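Local coordinates for protein terminal oxygenase component of carbazole (Janthinobacterium sp., PDB 7BUG) that serves as the Rieske-type oxygenase component of carbazole 1,9a-dioxygenase, which adds both atoms of dioxygen to the angular and adjacent carbons of carbazole, at residues S182-H187 with L202-G207. Numbering follows the deposited sequence.
Sequences SHIYIH and LGFAPG. With FE2 (Fe (II) ion), chain E.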
loop_
_atom_site.group_PDB
_atom_site.type_symbol
_atom_site.label_atom_id
_atom_site.label_comp_id
_atom_site.label_asym_id
_atom_site.label_seq_id
_atom_site.Cartn_x
_atom_site.Cartn_y
_atom_site.Cartn_z
ATOM N N SER A 182 -9.944 -18.497 27.890
ATOM C CA SER A 182 -9.259 -17.536 28.811
ATOM C C SER A 182 -9.370 -16.070 28.368
ATOM O O SER A 182 -9.058 -15.160 29.179
ATOM C CB SER A 182 -7.858 -17.929 28.994
ATOM O OG SER A 182 -7.824 -19.134 29.730
ATOM N N HIS A 183 -9.871 -15.778 27.162
ATOM C CA HIS A 183 -9.939 -14.409 26.629
ATOM C C HIS A 183 -10.926 -13.597 27.449
ATOM O O HIS A 183 -10.923 -12.384 27.311
ATOM C CB HIS A 183 -10.292 -14.380 25.115
ATOM C CG HIS A 183 -11.732 -14.193 24.827
ATOM N ND1 HIS A 183 -12.613 -15.238 24.849
ATOM C CD2 HIS A 183 -12.464 -13.087 24.598
ATOM C CE1 HIS A 183 -13.819 -14.790 24.606
ATOM N NE2 HIS A 183 -13.779 -13.458 24.431
ATOM N N ILE A 184 -11.823 -14.229 28.230
ATOM C CA ILE A 184 -12.883 -13.502 28.972
ATOM C C ILE A 184 -12.293 -12.511 29.991
ATOM O O ILE A 184 -13.021 -11.603 30.362
ATOM C CB ILE A 184 -13.807 -14.494 29.685
ATOM C CG1 ILE A 184 -13.049 -15.387 30.659
ATOM C CG2 ILE A 184 -14.591 -15.272 28.629
ATOM C CD1 ILE A 184 -13.954 -16.178 31.577
ATOM N N TYR A 185 -11.008 -12.610 30.248
ATOM C CA TYR A 185 -10.231 -11.563 30.971
ATOM C C TYR A 185 -10.498 -10.182 30.370
ATOM O O TYR A 185 -10.657 -9.195 31.110
ATOM C CB TYR A 185 -8.756 -11.942 30.983
ATOM C CG TYR A 185 -7.904 -11.005 31.793
ATOM C CD1 TYR A 185 -7.919 -11.071 33.181
ATOM C CD2 TYR A 185 -7.157 -10.013 31.178
ATOM C CE1 TYR A 185 -7.186 -10.168 33.930
ATOM C CE2 TYR A 185 -6.439 -9.092 31.915
ATOM C CZ TYR A 185 -6.450 -9.181 33.296
ATOM O OH TYR A 185 -5.737 -8.283 34.058
ATOM N N ILE A 186 -10.591 -10.064 29.031
ATOM C CA ILE A 186 -10.805 -8.742 28.393
ATOM C C ILE A 186 -12.177 -8.156 28.714
ATOM O O ILE A 186 -12.360 -6.977 28.449
ATOM C CB ILE A 186 -10.555 -8.803 26.868
ATOM C CG1 ILE A 186 -11.741 -9.393 26.091
ATOM C CG2 ILE A 186 -9.274 -9.554 26.594
ATOM C CD1 ILE A 186 -11.576 -9.333 24.585
ATOM N N HIS A 187 -13.142 -8.975 29.163
ATOM C CA HIS A 187 -14.543 -8.561 29.368
ATOM C C HIS A 187 -14.802 -8.168 30.842
ATOM O O HIS A 187 -15.928 -7.808 31.140
ATOM C CB HIS A 187 -15.468 -9.688 28.929
ATOM C CG HIS A 187 -15.368 -10.007 27.470
ATOM N ND1 HIS A 187 -15.675 -9.087 26.513
ATOM C CD2 HIS A 187 -15.121 -11.159 26.819
ATOM C CE1 HIS A 187 -15.572 -9.637 25.312
ATOM N NE2 HIS A 187 -15.227 -10.882 25.485
ATOM N N LEU A 202 -12.253 -14.452 35.759
ATOM C CA LEU A 202 -11.094 -13.986 34.963
ATOM C C LEU A 202 -10.677 -15.091 34.002
ATOM O O LEU A 202 -10.129 -14.751 32.925
ATOM C CB LEU A 202 -9.928 -13.640 35.892
ATOM C CG LEU A 202 -10.229 -12.539 36.901
ATOM C CD1 LEU A 202 -8.995 -12.257 37.723
ATOM C CD2 LEU A 202 -10.760 -11.276 36.231
ATOM N N GLY A 203 -10.865 -16.344 34.412
ATOM C CA GLY A 203 -10.456 -17.551 33.680
ATOM C C GLY A 203 -10.767 -18.804 34.476
ATOM O O GLY A 203 -11.612 -18.708 35.374
ATOM N N PHE A 204 -10.050 -19.893 34.193
ATOM C CA PHE A 204 -10.279 -21.249 34.745
ATOM C C PHE A 204 -8.943 -21.935 34.946
ATOM O O PHE A 204 -8.131 -21.946 34.023
ATOM C CB PHE A 204 -11.092 -22.130 33.792
ATOM C CG PHE A 204 -12.475 -21.611 33.539
ATOM C CD1 PHE A 204 -12.709 -20.729 32.500
ATOM C CD2 PHE A 204 -13.523 -21.976 34.361
ATOM C CE1 PHE A 204 -13.980 -20.219 32.291
ATOM C CE2 PHE A 204 -14.794 -21.460 34.154
ATOM C CZ PHE A 204 -15.014 -20.577 33.124
ATOM N N ALA A 205 -8.737 -22.539 36.117
ATOM C CA ALA A 205 -7.667 -23.550 36.287
ATOM C C ALA A 205 -8.253 -24.864 35.783
ATOM O O ALA A 205 -9.256 -25.320 36.334
ATOM C CB ALA A 205 -7.223 -23.634 37.734
ATOM N N PRO A 206 -7.712 -25.451 34.694
ATOM C CA PRO A 206 -8.275 -26.661 34.095
ATOM C C PRO A 206 -8.177 -27.888 35.008
ATOM O O PRO A 206 -7.145 -28.041 35.634
ATOM C CB PRO A 206 -7.392 -26.952 32.865
ATOM C CG PRO A 206 -6.566 -25.694 32.656
ATOM C CD PRO A 206 -6.490 -25.022 34.001
ATOM N N GLY A 207 -9.215 -28.728 35.054
ATOM C CA GLY A 207 -9.167 -30.032 35.761
ATOM C C GLY A 207 -9.420 -31.201 34.815
ATOM O O GLY A 207 -10.031 -30.966 33.746
HETATM FE FE FE2 E . -15.206 -12.209 23.835
HETATM O O HOH W 1 -7.326 -21.107 31.781
HETATM O O HOH W 2 -16.702 -13.199 24.098
HETATM O O HOH W 3 -15.415 -13.520 22.084
#
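Ile184 and Phe204 meet at about a right angle, the CD1 methyl of Ile184 approaching the ring obliquely, 4.1 Å from Phe204 CE1. Ile184 reaches there because CG1 sits between its backbone N and carbonyl carbon (chi1 59°), which also lays CG1 3.8 Å from Leu202 O. Tyr185 turns its ring toward Leu202 instead, CG anti to the backbone N (chi1 -175°), and its CD1 lies 4.2 Å from the CD2 methyl of Leu202. The Tyr185 hydroxyl is hydrogen-bonded to Glu81 of the second subunit. No direct hydrogen bond joins 182-187 to 202-207; a water bridges them, 2.9 Å from Ser182 OG and donating to Phe204 O, and Ser182 OG is also hydrogen-bonded to Ser358. Cutting Ile184 back to an alanine would probably open a gap beside Phe204 and leave that ring freer to turn. From the same 3-10 turn, His183 NE2 and His187 NE2 bind the iron(II) at 2.0 and 2.1 Å, and Asp333 completes the facial triad of the mononuclear site. Ile186 CG1 lies over one face of the His187 imidazole. Neither histidine touches 202-207, so the apolar packing and bridging water probably steady the backbone that carries them.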